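Deacetylase EF_0837 (Enterococcus faecalis, PDB 2ICS) is a zinc-dependent TIM-barrel hydrolase of the amidohydrolase type that deacetylates acetyl-(R)-mandelate in vitro, though with very low efficiency. Local coordinates at residues P194-I199 / K229-Q234; K292-V295 / D299-E302. All coordinates share one frame; numbering follows the deposited sequence.

Contact 1: P194-I199 / K229-Q234; sequences PHLDEI and KDFAWQ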
loop_
_atom_site.group_PDB
_atom_site.type_symbol
_atom_site.label_atom_id
_atom_site.label_comp_id
_atom_site.label_asym_id
_atom_site.label_seq_id
_atom_site.Cartn_x
_atom_site.Cartn_y
_atom_site.Cartn_z
ATOM N N PRO A 194 -14.892 -1.526 -17.482
ATOM C CA PRO A 194 -15.970 -2.516 -17.379
ATOM C C PRO A 194 -16.823 -2.232 -16.153
ATOM O O PRO A 194 -16.468 -1.400 -15.319
ATOM C CB PRO A 194 -15.225 -3.846 -17.230
ATOM C CG PRO A 194 -13.763 -3.513 -17.590
ATOM C CD PRO A 194 -13.608 -2.118 -17.084
ATOM N N HIS A 195 -17.944 -2.932 -16.048
ATOM C CA HIS A 195 -18.825 -2.783 -14.901
ATOM C C HIS A 195 -18.178 -3.535 -13.741
ATOM O O HIS A 195 -17.565 -4.579 -13.943
ATOM C CB HIS A 195 -20.205 -3.351 -15.230
ATOM C CG HIS A 195 -20.988 -2.491 -16.169
ATOM N ND1 HIS A 195 -21.489 -1.260 -15.803
ATOM C CD2 HIS A 195 -21.310 -2.656 -17.475
ATOM C CE1 HIS A 195 -22.083 -0.701 -16.844
ATOM N NE2 HIS A 195 -21.988 -1.527 -17.871
ATOM N N LEU A 196 -18.308 -2.992 -12.537
ATOM C CA LEU A 196 -17.700 -3.596 -11.358
ATOM C C LEU A 196 -18.013 -5.076 -11.176
ATOM O O LEU A 196 -17.115 -5.871 -10.900
ATOM C CB LEU A 196 -18.108 -2.826 -10.098
ATOM C CG LEU A 196 -17.378 -3.239 -8.811
ATOM C CD1 LEU A 196 -15.869 -3.102 -8.987
ATOM C CD2 LEU A 196 -17.855 -2.374 -7.658
ATOM N N ASP A 197 -19.281 -5.444 -11.329
ATOM C CA ASP A 197 -19.692 -6.832 -11.157
ATOM C C ASP A 197 -18.944 -7.788 -12.078
ATOM O O ASP A 197 -18.631 -8.915 -11.700
ATOM C CB ASP A 197 -21.205 -6.960 -11.371
ATOM C CG ASP A 197 -21.665 -6.378 -12.694
ATOM O OD1 ASP A 197 -21.340 -5.207 -12.980
ATOM O OD2 ASP A 197 -22.365 -7.083 -13.445
ATOM N N GLU A 198 -18.651 -7.328 -13.286
ATOM C CA GLU A 198 -17.938 -8.143 -14.259
ATOM C C GLU A 198 -16.486 -8.310 -13.807
ATOM O O GLU A 198 -15.878 -9.352 -14.007
ATOM C CB GLU A 198 -18.001 -7.462 -15.632
ATOM C CG GLU A 198 -17.600 -8.338 -16.805
ATOM C CD GLU A 198 -17.786 -7.635 -18.147
ATOM O OE1 GLU A 198 -17.553 -8.284 -19.189
ATOM O OE2 GLU A 198 -18.158 -6.439 -18.158
ATOM N N ILE A 199 -15.943 -7.267 -13.192
ATOM C CA ILE A 199 -14.572 -7.282 -12.692
ATOM C C ILE A 199 -14.446 -8.172 -11.462
ATOM O O ILE A 199 -13.560 -9.030 -11.385
ATOM C CB ILE A 199 -14.114 -5.860 -12.309
ATOM C CG1 ILE A 199 -14.045 -4.985 -13.559
ATOM C CG2 ILE A 199 -12.766 -5.908 -11.614
ATOM C CD1 ILE A 199 -13.690 -3.541 -13.277
ATOM N N LYS A 229 -23.440 -2.496 -2.781
ATOM C CA LYS A 229 -23.936 -3.466 -3.751
ATOM C C LYS A 229 -23.669 -4.890 -3.267
ATOM O O LYS A 229 -22.624 -5.166 -2.681
ATOM C CB LYS A 229 -23.276 -3.207 -5.110
ATOM C CG LYS A 229 -23.539 -1.798 -5.641
ATOM C CD LYS A 229 -22.732 -1.493 -6.894
ATOM C CE LYS A 229 -22.995 -0.069 -7.386
ATOM N NZ LYS A 229 -22.160 0.281 -8.573
ATOM N N ASP A 230 -24.623 -5.787 -3.508
ATOM C CA ASP A 230 -24.507 -7.181 -3.076
ATOM C C ASP A 230 -23.312 -7.943 -3.626
ATOM O O ASP A 230 -22.663 -8.693 -2.898
ATOM C CB ASP A 230 -25.777 -7.963 -3.433
ATOM C CG ASP A 230 -27.011 -7.414 -2.751
ATOM O OD1 ASP A 230 -26.941 -7.106 -1.541
ATOM O OD2 ASP A 230 -28.058 -7.301 -3.425
ATOM N N PHE A 231 -23.030 -7.772 -4.914
ATOM C CA PHE A 231 -21.918 -8.478 -5.525
ATOM C C PHE A 231 -20.584 -7.999 -4.971
ATOM O O PHE A 231 -19.589 -8.723 -5.026
ATOM C CB PHE A 231 -21.974 -8.356 -7.058
ATOM C CG PHE A 231 -21.889 -6.946 -7.572
ATOM C CD1 PHE A 231 -20.660 -6.301 -7.684
ATOM C CD2 PHE A 231 -23.037 -6.273 -7.979
ATOM C CE1 PHE A 231 -20.575 -5.013 -8.194
ATOM C CE2 PHE A 231 -22.967 -4.981 -8.492
ATOM C CZ PHE A 231 -21.731 -4.349 -8.601
ATOM N N ALA A 232 -20.562 -6.783 -4.429
ATOM C CA ALA A 232 -19.340 -6.248 -3.832
ATOM C C ALA A 232 -19.122 -7.008 -2.518
ATOM O O ALA A 232 -18.003 -7.381 -2.179
ATOM C CB ALA A 232 -19.485 -4.751 -3.568
ATOM N N TRP A 233 -20.207 -7.239 -1.785
ATOM C CA TRP A 233 -20.133 -7.987 -0.535
ATOM C C TRP A 233 -19.700 -9.416 -0.839
ATOM O O TRP A 233 -18.928 -10.021 -0.094
ATOM C CB TRP A 233 -21.492 -8.012 0.163
ATOM C CG TRP A 233 -21.597 -7.037 1.285
ATOM C CD1 TRP A 233 -22.298 -5.867 1.298
ATOM C CD2 TRP A 233 -20.939 -7.129 2.552
ATOM N NE1 TRP A 233 -22.116 -5.219 2.500
ATOM C CE2 TRP A 233 -21.284 -5.974 3.287
ATOM C CE3 TRP A 233 -20.088 -8.077 3.138
ATOM C CZ2 TRP A 233 -20.805 -5.738 4.583
ATOM C CZ3 TRP A 233 -19.610 -7.841 4.430
ATOM C CH2 TRP A 233 -19.971 -6.680 5.135
ATOM N N GLN A 234 -20.203 -9.953 -1.943
ATOM C CA GLN A 234 -19.867 -11.310 -2.344
ATOM C C GLN A 234 -18.371 -11.454 -2.587
ATOM O O GLN A 234 -17.743 -12.378 -2.081
ATOM C CB GLN A 234 -20.653 -11.688 -3.601
ATOM C CG GLN A 234 -22.128 -11.944 -3.328
ATOM C CD GLN A 234 -22.969 -11.958 -4.592
ATOM O OE1 GLN A 234 -22.545 -12.472 -5.627
ATOM N NE2 GLN A 234 -24.174 -11.404 -4.508
#
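Leu196 and Asp197 both close on the ring of Phe231, where the first turns of two TIM-barrel helices, 196-202 and 230-237, come together. The CA atoms of Asp197 and Phe231 lie 6.3 Å apart; 179 Å² is buried in all, and every close approach ends on the Phe231 ring. At Leu196, CG lies in the plane of the ring at its edge, 3.7 Å from Phe231 CE1; a first torsion that sets this CG opposite the backbone N (chi1 -172°) places it there. The same leucine rests on Ile189 and Ile220, and its backbone N bonds to Asn218 OD1, which ties the helix start to the loop that precedes strand 221-222. Asp197 comes over a face instead. Asp197 CB sits 3.6 Å from the centroid of the Phe231 ring and 3° off the normal, an almost centred CH-pi contact made by the methylene and not by the carboxylate. The backbone joins in, with Asp197 N 3.4 Å from Phe231 CE1. Further on, Ile199 packs against strand 186-189. The opposite face of the Phe231 ring is met by Lys229 CB, 3.8 Å above the plane and displaced toward the rim.

Contact 2: K292-V295 / D299-E302; sequences KLRV and DWPE
Arg294 lays its aliphatic chain over Trp300 where helix 286-296 hands over, through a short turn, to helix 300-305, whose start is closed by a capping box. Asp299 is the N-cap. Asp299 CA is 3.9 Å from Arg294 NH1, and that nitrogen bonds to the carbonyl O of Tyr298, so the guanidinium grips the turn through a backbone acceptor and only touches Asp299. The carboxylate of Asp299 is not its partner: OD1 stays 6.8 Å from Arg294 NH1. Trp300 then offers a face. Arg294 CG stands above the rim of the indole, 3.5 Å from Trp300 CZ2, while Arg294 CD makes a CH-pi contact with the five-membered ring, 22° off its normal. A bend at chi2 (51°) lets the arginine follow the indole from CH2 to NE1. The guanidinium is tilted 61° from the ring plane, which argues against a flat stack. Arg294 NE and Trp300 NE1, 3.5 Å apart, are both donors and are reconciled by Glu355 OE1, which takes a salt bridge from the first and a hydrogen bond from the second. Glu302 completes the box: its N reaches Asp299 OD1 at 2.9 Å, nearly along the C-O axis, and its OE2 receives Asp299 N at 2.8 Å through the anti lone pair.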
loop_
_atom_site.group_PDB
_atom_site.type_symbol
_atom_site.label_atom_id
_atom_site.label_comp_id
_atom_site.label_asym_id
_atom_site.label_seq_id
_atom_site.Cartn_x
_atom_site.Cartn_y
_atom_site.Cartn_z
ATOM N N LYS A 292 -7.496 9.348 8.147
ATOM C CA LYS A 292 -8.808 9.402 7.507
ATOM C C LYS A 292 -9.643 8.184 7.894
ATOM O O LYS A 292 -10.840 8.297 8.144
ATOM C CB LYS A 292 -8.663 9.497 5.987
ATOM C CG LYS A 292 -8.123 10.850 5.525
ATOM C CD LYS A 292 -7.980 10.938 4.008
ATOM C CE LYS A 292 -7.397 12.291 3.611
ATOM N NZ LYS A 292 -7.021 12.367 2.176
ATOM N N LEU A 293 -9.023 7.012 7.953
ATOM C CA LEU A 293 -9.777 5.830 8.351
ATOM C C LEU A 293 -10.019 5.851 9.851
ATOM O O LEU A 293 -10.910 5.172 10.359
ATOM C CB LEU A 293 -9.040 4.566 7.927
ATOM C CG LEU A 293 -9.301 4.467 6.421
ATOM C CD1 LEU A 293 -8.023 4.215 5.666
ATOM C CD2 LEU A 293 -10.351 3.398 6.171
ATOM N N ARG A 294 -9.228 6.646 10.562
ATOM C CA ARG A 294 -9.401 6.767 11.998
ATOM C C ARG A 294 -10.670 7.574 12.216
ATOM O O ARG A 294 -11.514 7.209 13.031
ATOM C CB ARG A 294 -8.207 7.484 12.632
ATOM C CG ARG A 294 -8.413 7.856 14.102
ATOM C CD ARG A 294 -8.884 6.666 14.918
ATOM N NE ARG A 294 -9.096 7.003 16.322
ATOM C CZ ARG A 294 -10.042 6.460 17.083
ATOM N NH1 ARG A 294 -10.872 5.553 16.576
ATOM N NH2 ARG A 294 -10.157 6.818 18.356
ATOM N N VAL A 295 -10.810 8.661 11.463
ATOM C CA VAL A 295 -11.979 9.523 11.584
ATOM C C VAL A 295 -13.222 8.793 11.071
ATOM O O VAL A 295 -14.335 9.059 11.523
ATOM C CB VAL A 295 -11.785 10.853 10.801
ATOM C CG1 VAL A 295 -11.931 10.617 9.306
ATOM C CG2 VAL A 295 -12.786 11.886 11.282
ATOM N N ASP A 299 -10.078 1.736 14.555
ATOM C CA ASP A 299 -9.277 2.062 15.741
ATOM C C ASP A 299 -7.799 1.944 15.358
ATOM O O ASP A 299 -7.454 1.236 14.415
ATOM C CB ASP A 299 -9.603 1.142 16.934
ATOM C CG ASP A 299 -9.306 -0.332 16.663
ATOM O OD1 ASP A 299 -8.232 -0.660 16.109
ATOM O OD2 ASP A 299 -10.149 -1.175 17.030
ATOM N N TRP A 300 -6.927 2.635 16.085
ATOM C CA TRP A 300 -5.504 2.618 15.763
ATOM C C TRP A 300 -4.850 1.246 15.621
ATOM O O TRP A 300 -4.045 1.035 14.707
ATOM C CB TRP A 300 -4.727 3.480 16.764
ATOM C CG TRP A 300 -4.968 4.953 16.547
ATOM C CD1 TRP A 300 -5.580 5.822 17.403
ATOM C CD2 TRP A 300 -4.649 5.710 15.368
ATOM N NE1 TRP A 300 -5.667 7.073 16.829
ATOM C CE2 TRP A 300 -5.104 7.031 15.581
ATOM C CE3 TRP A 300 -4.025 5.398 14.150
ATOM C CZ2 TRP A 300 -4.956 8.042 14.622
ATOM C CZ3 TRP A 300 -3.877 6.408 13.191
ATOM C CH2 TRP A 300 -4.343 7.712 13.437
ATOM N N PRO A 301 -5.170 0.297 16.516
ATOM C CA PRO A 301 -4.554 -1.030 16.394
ATOM C C PRO A 301 -4.799 -1.691 15.033
ATOM O O PRO A 301 -3.874 -2.217 14.418
ATOM C CB PRO A 301 -5.187 -1.816 17.543
ATOM C CG PRO A 301 -5.399 -0.740 18.594
ATOM C CD PRO A 301 -5.935 0.415 17.773
ATOM N N GLU A 302 -6.037 -1.675 14.553
ATOM C CA GLU A 302 -6.308 -2.297 13.264
ATOM C C GLU A 302 -5.706 -1.452 12.141
ATOM O O GLU A 302 -5.246 -1.988 11.133
ATOM C CB GLU A 302 -7.818 -2.521 13.065
ATOM C CG GLU A 302 -8.677 -1.276 13.006
ATOM C CD GLU A 302 -10.158 -1.593 13.167
ATOM O OE1 GLU A 302 -10.576 -2.700 12.777
ATOM O OE2 GLU A 302 -10.911 -0.738 13.673
#

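How the contacts relate
Contacts 1 and 2 follow one another along the chain, the first closing before the second opens, and they share no helix. Their centres are 26 Å apart and their nearest atoms about 13 Å, so they do not touch. Contact 1 packs on strand 186-189 of the parallel sheet, with the Leu196 side chain about 12 Å from a bound zinc. Contact 2 lies away from the annotated sites, where Trp300 meets strands 331-344 and 350-364 of a mixed sheet. Asp272, a zinc ligand, falls between them in sequence. Contact 1 thus joins two helices outside the parallel sheet that carries the zinc ligands His188 and His211, and contact 2 joins later helices to strands 331-344 and 350-364.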